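Long-range contacts in SusD-like carbohydrate binding protein (Bacteroides vulgatus, PDB 3LEW), which probably binds carbohydrate at the outer membrane as a SusD-family protein taking part in nutrient capture: residues K303-W308 and M324-F329; E348-N353 and I366-D371; A356-N361 and D389-I394. All coordinates share one frame; numbering follows the deposited sequence.

Overall arrangement
All three contacts fall within the SusD family region of the sequence. Interaction 1, first along the chain, pairs strands 306-309 and 321-326 into a hairpin at one edge of a four-stranded mixed sheet. Its centre lies about 24 Å from that of interaction 2 and about 28 Å from that of interaction 3; the nearest atoms are about 10 and 13 Å away, so it touches neither. Interactions 2 and 3, about 10 Å apart between centres, alternate along the chain and share helix 346-359, which packs against helix 365-376 and, nearer its C-terminus, helix 387-401, with Leu369 touching Ile394. The chain thus packs a sheet region and a three-helix cluster as separate parts.

Interaction 1. Residues K303-W308 and M324-F329; sequences KEMLFW and MRNSKF
Met324 and Trp308, facing each other as a non-hydrogen-bonded antiparallel pair, make an extensive side-chain contact. Followed outward in the conformer described (one of two deposited), the Met324 side chain, a selenomethionine, starts with CB above the CE3-CZ3 border of the indole, 4.0 Å from Trp308 CZ3. CG lies anti to the backbone N (chi1 -178°), and the chain then bends at chi2 and chi3 and folds back over strand 306-309. SE rests against the peptide of Phe307, 3.4 Å from Phe307 N, and above the five-membered ring of Trp308 at a distance, a Met-aromatic contact. The terminal CE completes the turn over the same indole, 3.9 Å from the centroid of the six-membered ring of Trp308 and 18° off its normal, a CH-pi contact.

Next along the strands, Phe307 and Arg325 form the hydrogen-bonded pair. Arg325 N gives a nearly straight bond to Phe307 O (2.8 Å), and Phe307 N returns one to Arg325 O. That same Arg325 O lies over one face of the Phe307 ring, and Ser327 CB is at the ring's edge, 3.9 Å from Phe307 CE2. The Arg325 guanidinium leads away to a salt bridge with Asp311. On the Met324 face, Leu306 CD2 lies 3.4 Å from Asn326 CG, the two side chains crossing at a slant.

Ser327 N bonds to Met305 O in the carbonyl plane (2.9 Å), carrying the backbone pairing one step past the strands, at the end of the hairpin away from its connecting loop. Asn326 OD1 accepts from Lys328 N as an Asx turn, the donor standing above the amide plane. The methyl CE of Met305, also selenomethionine, touches Lys328 CA. Taken together, the alternating pairs and reciprocal backbone bonds define an antiparallel β-hairpin at the edge of the mixed sheet.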
loop_
_atom_site.group_PDB
_atom_site.type_symbol
_atom_site.label_atom_id
_atom_site.label_comp_id
_atom_site.label_asym_id
_atom_site.label_seq_id
_atom_site.Cartn_x
_atom_site.Cartn_y
_atom_site.Cartn_z
ATOM N N LYS A 303 -0.717 -15.259 -14.494
ATOM C CA LYS A 303 -2.049 -15.800 -14.762
ATOM C C LYS A 303 -2.152 -17.222 -14.179
ATOM O O LYS A 303 -3.205 -17.614 -13.682
ATOM C CB LYS A 303 -2.338 -15.805 -16.253
ATOM C CG LYS A 303 -3.792 -16.060 -16.598
ATOM C CD LYS A 303 -4.028 -16.055 -18.094
ATOM C CE LYS A 303 -5.514 -15.882 -18.409
ATOM N NZ LYS A 303 -5.755 -15.750 -19.867
ATOM N N GLU A 304 -1.029 -17.935 -14.171
ATOM C CA GLU A 304 -0.851 -19.305 -13.647
ATOM C C GLU A 304 -1.060 -19.379 -12.143
ATOM O O GLU A 304 -1.332 -20.445 -11.582
ATOM C CB GLU A 304 0.597 -19.803 -13.915
ATOM C CG GLU A 304 1.079 -19.658 -15.372
ATOM C CD GLU A 304 2.472 -20.241 -15.618
ATOM O OE1 GLU A 304 3.159 -20.630 -14.664
ATOM O OE2 GLU A 304 2.883 -20.298 -16.775
HETATM N N MSE A 305 -0.832 -18.242 -11.474
HETATM C CA MSE A 305 -0.902 -18.133 -10.006
HETATM C C MSE A 305 -2.350 -17.931 -9.492
HETATM O O MSE A 305 -2.596 -17.903 -8.272
HETATM C CB MSE A 305 0.011 -16.999 -9.532
HETATM C CG MSE A 305 1.451 -17.337 -9.877
HETATM SE SE MSE A 305 2.610 -15.803 -9.833
HETATM C CE MSE A 305 2.136 -15.200 -8.195
ATOM N N LEU A 306 -3.274 -17.789 -10.428
ATOM C CA LEU A 306 -4.694 -17.550 -10.147
ATOM C C LEU A 306 -5.469 -18.833 -10.516
ATOM O O LEU A 306 -5.495 -19.255 -11.661
ATOM C CB LEU A 306 -5.219 -16.369 -10.948
ATOM C CG LEU A 306 -4.419 -15.083 -10.775
ATOM C CD1 LEU A 306 -4.909 -14.017 -11.795
ATOM C CD2 LEU A 306 -4.492 -14.578 -9.335
ATOM N N PHE A 307 -6.071 -19.469 -9.522
ATOM C CA PHE A 307 -6.749 -20.728 -9.759
ATOM C C PHE A 307 -7.814 -20.991 -8.711
ATOM O O PHE A 307 -7.711 -20.528 -7.594
ATOM C CB PHE A 307 -5.746 -21.898 -9.749
ATOM C CG PHE A 307 -4.862 -21.927 -8.530
ATOM C CD1 PHE A 307 -5.274 -22.601 -7.375
ATOM C CD2 PHE A 307 -3.660 -21.261 -8.514
ATOM C CE1 PHE A 307 -4.494 -22.634 -6.258
ATOM C CE2 PHE A 307 -2.858 -21.267 -7.373
ATOM C CZ PHE A 307 -3.298 -21.958 -6.240
ATOM N N TRP A 308 -8.833 -21.756 -9.107
ATOM C CA TRP A 308 -9.872 -22.211 -8.171
ATOM C C TRP A 308 -9.299 -23.185 -7.171
ATOM O O TRP A 308 -8.526 -24.083 -7.531
ATOM C CB TRP A 308 -10.987 -22.935 -8.928
ATOM C CG TRP A 308 -11.723 -22.126 -9.937
ATOM C CD1 TRP A 308 -11.734 -22.332 -11.288
ATOM C CD2 TRP A 308 -12.590 -20.996 -9.694
ATOM N NE1 TRP A 308 -12.531 -21.395 -11.899
ATOM C CE2 TRP A 308 -13.062 -20.557 -10.950
ATOM C CE3 TRP A 308 -12.991 -20.312 -8.548
ATOM C CZ2 TRP A 308 -13.933 -19.491 -11.085
ATOM C CZ3 TRP A 308 -13.855 -19.248 -8.675
ATOM C CH2 TRP A 308 -14.310 -18.837 -9.946
HETATM N N MSE A 324 -11.497 -18.169 -6.099
HETATM C CA MSE A 324 -10.293 -17.967 -6.892
HETATM C C MSE A 324 -9.172 -17.521 -5.936
HETATM O O MSE A 324 -9.313 -16.517 -5.247
HETATM C CB MSE A 324 -10.576 -16.969 -8.028
HETATM C CG MSE A 324 -9.376 -16.705 -8.991
HETATM SE SE MSE A 324 -9.085 -18.084 -10.282
HETATM C CE MSE A 324 -10.645 -17.752 -11.347
ATOM N N ARG A 325 -8.104 -18.288 -5.899
ATOM C CA ARG A 325 -6.967 -18.018 -5.051
ATOM C C ARG A 325 -5.839 -17.437 -5.847
ATOM O O ARG A 325 -5.729 -17.648 -7.046
ATOM C CB ARG A 325 -6.454 -19.320 -4.411
ATOM C CG ARG A 325 -7.481 -20.239 -3.854
ATOM C CD ARG A 325 -8.331 -19.598 -2.768
ATOM N NE ARG A 325 -9.415 -20.519 -2.435
ATOM C CZ ARG A 325 -10.148 -20.463 -1.317
ATOM N NH1 ARG A 325 -9.974 -19.505 -0.418
ATOM N NH2 ARG A 325 -11.123 -21.311 -1.147
ATOM N N ASN A 326 -4.987 -16.663 -5.154
ATOM C CA ASN A 326 -3.719 -16.223 -5.684
ATOM C C ASN A 326 -2.598 -16.875 -4.849
ATOM O O ASN A 326 -2.553 -16.682 -3.647
ATOM C CB ASN A 326 -3.618 -14.680 -5.611
ATOM C CG ASN A 326 -2.576 -14.111 -6.546
ATOM O OD1 ASN A 326 -1.616 -14.824 -6.985
ATOM N ND2 ASN A 326 -2.739 -12.818 -6.878
ATOM N N SER A 327 -1.734 -17.673 -5.486
ATOM C CA SER A 327 -0.564 -18.218 -4.792
ATOM C C SER A 327 0.486 -17.124 -4.459
ATOM O O SER A 327 1.522 -17.417 -3.825
ATOM C CB SER A 327 0.047 -19.349 -5.607
ATOM O OG SER A 327 0.544 -18.858 -6.837
ATOM N N LYS A 328 0.226 -15.874 -4.834
ATOM C CA LYS A 328 1.238 -14.794 -4.706
ATOM C C LYS A 328 1.856 -14.694 -3.307
ATOM O O LYS A 328 3.089 -14.716 -3.168
ATOM C CB LYS A 328 0.616 -13.448 -5.106
ATOM C CG LYS A 328 1.570 -12.283 -5.164
ATOM C CD LYS A 328 0.905 -11.061 -5.766
ATOM C CE LYS A 328 1.830 -9.883 -5.758
ATOM N NZ LYS A 328 1.265 -8.655 -6.390
ATOM N N PHE A 329 1.002 -14.576 -2.287
ATOM C CA PHE A 329 1.444 -14.401 -0.901
ATOM C C PHE A 329 1.275 -15.724 -0.150
ATOM O O PHE A 329 0.164 -16.294 -0.111
ATOM C CB PHE A 329 0.630 -13.359 -0.178
ATOM C CG PHE A 329 0.776 -11.994 -0.727
ATOM C CD1 PHE A 329 1.796 -11.192 -0.304
ATOM C CD2 PHE A 329 -0.141 -11.509 -1.651
ATOM C CE1 PHE A 329 1.949 -9.894 -0.802
ATOM C CE2 PHE A 329 -0.031 -10.225 -2.140
ATOM C CZ PHE A 329 1.043 -9.412 -1.700
#

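Interaction 2. Residues E348-N353 and I366-D371; sequences EIYLIN and INKLND
Asn353 and Lys368 meet through different chi1 settings: Asn353 places CG anti to its backbone N (-168°), sending the amide across to the other helix, whereas Lys368 CG lies anti to the carbonyl carbon (-59°) and the chain bends again at chi2, bringing its methylenes round the amide oxygen. The two segments belong to an antiparallel helical hairpin, their short axes 8.4 Å apart at closest approach and their directions 156° apart.

Asn353 OD1 lies 3.2 Å from Lys368 CG and also borders CD and CE, so the oxygen is lined by the aliphatic part of the lysine. Lys357, one turn on, donates to OD1, while the Asn353 ND2 group bonds to Asp227 and Ser226; the amide is thereby held from both ends within the packed interior. The Lys368 ammonium instead pairs with Asp364.

Toward the other end of the contact stands Tyr350, whose CD2 is 3.7 Å from Lys368 O. Its hydroxyl bonds to the carbonyl oxygen of Asn234, which fixes the far end of the ring. On the buried side, Leu351 CD2 and Leu369 CD1 touch at 4.1 Å, and helix 387-401 packs beneath both. Asp371 brings its carboxylate almost perpendicular to the Tyr350 ring, with OD2 in the ring plane at the edge, 3.6 Å from Tyr350 CE2.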
loop_
_atom_site.group_PDB
_atom_site.type_symbol
_atom_site.label_atom_id
_atom_site.label_comp_id
_atom_site.label_asym_id
_atom_site.label_seq_id
_atom_site.Cartn_x
_atom_site.Cartn_y
_atom_site.Cartn_z
ATOM N N GLU A 348 7.086 -1.269 -9.243
ATOM C CA GLU A 348 6.306 -0.060 -9.031
ATOM C C GLU A 348 6.995 1.169 -9.616
ATOM O O GLU A 348 6.320 2.082 -10.107
ATOM C CB GLU A 348 6.036 0.141 -7.530
ATOM C CG GLU A 348 5.181 1.385 -7.233
ATOM C CD GLU A 348 5.192 1.830 -5.779
ATOM O OE1 GLU A 348 5.705 1.125 -4.902
ATOM O OE2 GLU A 348 4.688 2.957 -5.524
ATOM N N ILE A 349 8.332 1.217 -9.518
ATOM C CA ILE A 349 9.101 2.360 -10.045
ATOM C C ILE A 349 9.020 2.394 -11.557
ATOM O O ILE A 349 8.852 3.465 -12.126
ATOM C CB ILE A 349 10.568 2.358 -9.555
ATOM C CG1 ILE A 349 10.645 2.189 -8.021
ATOM C CG2 ILE A 349 11.294 3.616 -10.023
ATOM C CD1 ILE A 349 9.793 3.254 -7.221
ATOM N N TYR A 350 9.069 1.233 -12.217
ATOM C CA TYR A 350 8.848 1.201 -13.674
ATOM C C TYR A 350 7.461 1.764 -14.014
ATOM O O TYR A 350 7.295 2.537 -14.945
ATOM C CB TYR A 350 8.895 -0.223 -14.225
ATOM C CG TYR A 350 10.253 -0.779 -14.572
ATOM C CD1 TYR A 350 11.076 -1.340 -13.601
ATOM C CD2 TYR A 350 10.689 -0.787 -15.874
ATOM C CE1 TYR A 350 12.302 -1.891 -13.912
ATOM C CE2 TYR A 350 11.942 -1.332 -16.204
ATOM C CZ TYR A 350 12.730 -1.914 -15.215
ATOM O OH TYR A 350 13.964 -2.478 -15.581
ATOM N N LEU A 351 6.465 1.375 -13.230
ATOM C CA LEU A 351 5.086 1.831 -13.481
ATOM C C LEU A 351 4.889 3.329 -13.186
ATOM O O LEU A 351 4.203 4.002 -13.937
ATOM C CB LEU A 351 4.121 0.998 -12.642
ATOM C CG LEU A 351 3.916 -0.439 -13.187
ATOM C CD1 LEU A 351 3.333 -1.306 -12.057
ATOM C CD2 LEU A 351 2.947 -0.426 -14.392
ATOM N N ILE A 352 5.509 3.847 -12.117
ATOM C CA ILE A 352 5.490 5.283 -11.817
ATOM C C ILE A 352 6.169 6.094 -12.953
ATOM O O ILE A 352 5.646 7.106 -13.388
ATOM C CB ILE A 352 6.199 5.626 -10.476
ATOM C CG1 ILE A 352 5.423 5.072 -9.249
ATOM C CG2 ILE A 352 6.415 7.168 -10.300
ATOM C CD1 ILE A 352 6.196 5.023 -7.982
ATOM N N ASN A 353 7.344 5.643 -13.356
ATOM C CA ASN A 353 8.066 6.240 -14.474
ATOM C C ASN A 353 7.197 6.278 -15.743
ATOM O O ASN A 353 7.059 7.340 -16.398
ATOM C CB ASN A 353 9.380 5.501 -14.673
ATOM C CG ASN A 353 10.321 6.211 -15.594
ATOM O OD1 ASN A 353 10.490 5.779 -16.739
ATOM N ND2 ASN A 353 10.998 7.293 -15.104
ATOM N N ILE A 366 5.889 4.055 -22.965
ATOM C CA ILE A 366 5.509 2.736 -23.418
ATOM C C ILE A 366 6.655 1.744 -23.268
ATOM O O ILE A 366 6.419 0.551 -23.109
ATOM C CB ILE A 366 4.985 2.766 -24.851
ATOM C CG1 ILE A 366 4.254 1.457 -25.163
ATOM C CG2 ILE A 366 6.109 3.098 -25.815
ATOM C CD1 ILE A 366 3.806 1.331 -26.573
ATOM N N ASN A 367 7.898 2.210 -23.289
ATOM C CA ASN A 367 9.018 1.275 -23.188
ATOM C C ASN A 367 9.146 0.722 -21.768
ATOM O O ASN A 367 9.442 -0.467 -21.592
ATOM C CB ASN A 367 10.304 1.964 -23.586
ATOM C CG ASN A 367 10.255 2.467 -24.998
ATOM O OD1 ASN A 367 9.732 1.780 -25.881
ATOM N ND2 ASN A 367 10.763 3.685 -25.222
ATOM N N LYS A 368 8.924 1.590 -20.783
ATOM C CA LYS A 368 8.973 1.174 -19.382
ATOM C C LYS A 368 7.830 0.217 -19.065
ATOM O O LYS A 368 8.048 -0.799 -18.413
ATOM C CB LYS A 368 9.012 2.374 -18.439
ATOM C CG LYS A 368 10.234 3.296 -18.708
ATOM C CD LYS A 368 11.521 2.663 -18.210
ATOM C CE LYS A 368 12.767 3.536 -18.423
ATOM N NZ LYS A 368 13.228 3.797 -19.816
ATOM N N LEU A 369 6.644 0.501 -19.585
ATOM C CA LEU A 369 5.522 -0.409 -19.466
ATOM C C LEU A 369 5.822 -1.773 -20.105
ATOM O O LEU A 369 5.589 -2.824 -19.513
ATOM C CB LEU A 369 4.282 0.218 -20.111
ATOM C CG LEU A 369 2.969 -0.554 -19.997
ATOM C CD1 LEU A 369 2.590 -0.835 -18.497
ATOM C CD2 LEU A 369 1.857 0.185 -20.763
ATOM N N ASN A 370 6.375 -1.739 -21.315
ATOM C CA ASN A 370 6.710 -2.960 -22.034
ATOM C C ASN A 370 7.846 -3.744 -21.382
ATOM O O ASN A 370 7.889 -4.955 -21.525
ATOM C CB ASN A 370 7.030 -2.660 -23.497
ATOM C CG ASN A 370 5.770 -2.539 -24.358
ATOM O OD1 ASN A 370 4.689 -2.976 -23.948
ATOM N ND2 ASN A 370 5.896 -1.937 -25.532
ATOM N N ASP A 371 8.792 -3.071 -20.724
ATOM C CA ASP A 371 9.866 -3.767 -19.972
ATOM C C ASP A 371 9.226 -4.672 -18.882
ATOM O O ASP A 371 9.629 -5.831 -18.712
ATOM C CB ASP A 371 10.823 -2.798 -19.245
ATOM C CG ASP A 371 11.745 -2.042 -20.169
ATOM O OD1 ASP A 371 12.077 -2.554 -21.281
ATOM O OD2 ASP A 371 12.163 -0.903 -19.749
#

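Interaction 3. Residues A356-N361 and D389-I394; sequences AKAHLN and DLLETI
Leu390 makes the first touch on Ala358: with CG anti to its backbone N (chi1 -179°), it brings CD2 to 3.8 Å from Ala358 CB. Leu390 also meets Ala365 of helix 365-376.

Leu391 follows with both branches engaged. Its CD2 lies 3.7 Å from Ala358 CB and reaches the imidazole as well, 3.5 Å from His359 NE2. The second branch, CD1, stands over a face of that ring in a CH-pi contact, 3.9 Å from the His359 centroid and 30° off the normal. The leucine meets the histidine at about a right angle, and the imidazole also stacks with Trp219, which ties this edge of the contact to helix 219-232.

Thr393, which does not touch 356-361, hydrogen-bonds through OG1 to Asp389 O, 2.8 Å away. Thr393 N reaches that oxygen from the opposite face of the carbonyl plane, so two donors grip it. One residue on, Ile394 sets CD1 4.1 Å from Ala358 CB, the third side chain around this small methyl, while also touching Leu369.

On the other side of the contact, helix 346-359 ends shortly after His359, where Asn361 takes positive phi in a Schellman motif; Gln387 bonds to Ala358 O in the final turn. Three apolar side chains gathered round the Ala358 methyl let helices 346-359 and 387-401 pack closely, consistent with the TPR-like helical packing of the SusD family.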
loop_
_atom_site.group_PDB
_atom_site.type_symbol
_atom_site.label_atom_id
_atom_site.label_comp_id
_atom_site.label_asym_id
_atom_site.label_seq_id
_atom_site.Cartn_x
_atom_site.Cartn_y
_atom_site.Cartn_z
ATOM N N ALA A 356 4.152 8.869 -15.163
ATOM C CA ALA A 356 4.598 10.246 -15.192
ATOM C C ALA A 356 4.916 10.644 -16.638
ATOM O O ALA A 356 4.500 11.700 -17.120
ATOM C CB ALA A 356 5.827 10.409 -14.313
ATOM N N LYS A 357 5.619 9.770 -17.341
ATOM C CA LYS A 357 5.934 10.052 -18.740
ATOM C C LYS A 357 4.666 10.181 -19.659
ATOM O O LYS A 357 4.643 11.006 -20.578
ATOM C CB LYS A 357 6.942 9.030 -19.276
ATOM C CG LYS A 357 8.345 9.281 -18.729
ATOM C CD LYS A 357 9.306 8.155 -19.044
ATOM C CE LYS A 357 10.738 8.550 -18.614
ATOM N NZ LYS A 357 11.681 7.355 -18.747
ATOM N N ALA A 358 3.644 9.379 -19.404
ATOM C CA ALA A 358 2.370 9.443 -20.160
ATOM C C ALA A 358 1.730 10.819 -19.976
ATOM O O ALA A 358 1.335 11.445 -20.939
ATOM C CB ALA A 358 1.406 8.330 -19.733
ATOM N N HIS A 359 1.726 11.322 -18.749
ATOM C CA HIS A 359 1.224 12.676 -18.469
ATOM C C HIS A 359 2.039 13.773 -19.113
ATOM O O HIS A 359 1.497 14.817 -19.462
ATOM C CB HIS A 359 1.114 12.941 -16.958
ATOM C CG HIS A 359 -0.109 12.340 -16.348
ATOM N ND1 HIS A 359 -1.365 12.874 -16.564
ATOM C CD2 HIS A 359 -0.288 11.237 -15.598
ATOM C CE1 HIS A 359 -2.258 12.137 -15.931
ATOM N NE2 HIS A 359 -1.640 11.131 -15.351
ATOM N N LEU A 360 3.341 13.543 -19.272
ATOM C CA LEU A 360 4.243 14.490 -19.908
ATOM C C LEU A 360 4.312 14.353 -21.441
ATOM O O LEU A 360 5.035 15.090 -22.106
ATOM C CB LEU A 360 5.647 14.301 -19.333
ATOM C CG LEU A 360 5.824 14.702 -17.863
ATOM C CD1 LEU A 360 7.206 14.290 -17.371
ATOM C CD2 LEU A 360 5.651 16.204 -17.703
ATOM N N ASN A 361 3.580 13.379 -21.984
ATOM C CA ASN A 361 3.660 13.026 -23.398
ATOM C C ASN A 361 5.041 12.653 -23.901
ATOM O O ASN A 361 5.413 12.931 -25.041
ATOM C CB ASN A 361 2.981 14.078 -24.240
ATOM C CG ASN A 361 1.580 13.669 -24.539
ATOM O OD1 ASN A 361 0.649 14.073 -23.841
ATOM N ND2 ASN A 361 1.422 12.775 -25.531
ATOM N N ASP A 389 -5.835 6.489 -23.156
ATOM C CA ASP A 389 -5.818 5.019 -23.259
ATOM C C ASP A 389 -4.500 4.430 -22.731
ATOM O O ASP A 389 -4.505 3.341 -22.166
ATOM C CB ASP A 389 -6.044 4.534 -24.698
ATOM C CG ASP A 389 -7.505 4.671 -25.153
ATOM O OD1 ASP A 389 -8.401 4.872 -24.293
ATOM O OD2 ASP A 389 -7.724 4.579 -26.379
ATOM N N LEU A 390 -3.397 5.146 -22.916
ATOM C CA LEU A 390 -2.096 4.725 -22.350
ATOM C C LEU A 390 -2.157 4.771 -20.848
ATOM O O LEU A 390 -1.775 3.804 -20.187
ATOM C CB LEU A 390 -0.949 5.607 -22.844
ATOM C CG LEU A 390 0.430 5.195 -22.301
ATOM C CD1 LEU A 390 0.785 3.719 -22.622
ATOM C CD2 LEU A 390 1.474 6.202 -22.852
ATOM N N LEU A 391 -2.675 5.864 -20.281
ATOM C CA LEU A 391 -2.899 5.902 -18.837
ATOM C C LEU A 391 -3.754 4.748 -18.341
ATOM O O LEU A 391 -3.414 4.098 -17.345
ATOM C CB LEU A 391 -3.492 7.244 -18.407
ATOM C CG LEU A 391 -2.567 8.423 -18.475
ATOM C CD1 LEU A 391 -3.374 9.736 -18.300
ATOM C CD2 LEU A 391 -1.463 8.280 -17.420
ATOM N N GLU A 392 -4.861 4.441 -19.022
ATOM C CA GLU A 392 -5.698 3.338 -18.547
ATOM C C GLU A 392 -4.972 1.989 -18.629
ATOM O O GLU A 392 -5.178 1.135 -17.777
ATOM C CB GLU A 392 -7.047 3.312 -19.260
ATOM C CG GLU A 392 -7.898 4.486 -18.831
ATOM C CD GLU A 392 -9.185 4.632 -19.606
ATOM O OE1 GLU A 392 -9.698 3.611 -20.137
ATOM O OE2 GLU A 392 -9.679 5.786 -19.666
ATOM N N THR A 393 -4.127 1.826 -19.619
ATOM C CA THR A 393 -3.333 0.596 -19.796
ATOM C C THR A 393 -2.289 0.461 -18.677
ATOM O O THR A 393 -2.056 -0.633 -18.143
ATOM C CB THR A 393 -2.685 0.559 -21.210
ATOM O OG1 THR A 393 -3.731 0.671 -22.193
ATOM C CG2 THR A 393 -1.944 -0.740 -21.434
ATOM N N ILE A 394 -1.706 1.588 -18.302
ATOM C CA ILE A 394 -0.778 1.647 -17.161
ATOM C C ILE A 394 -1.498 1.329 -15.839
ATOM O O ILE A 394 -1.036 0.518 -15.040
ATOM C CB ILE A 394 -0.010 2.984 -17.117
ATOM C CG1 ILE A 394 0.852 3.109 -18.357
ATOM C CG2 ILE A 394 0.853 3.073 -15.802
ATOM C CD1 ILE A 394 1.505 4.460 -18.523
#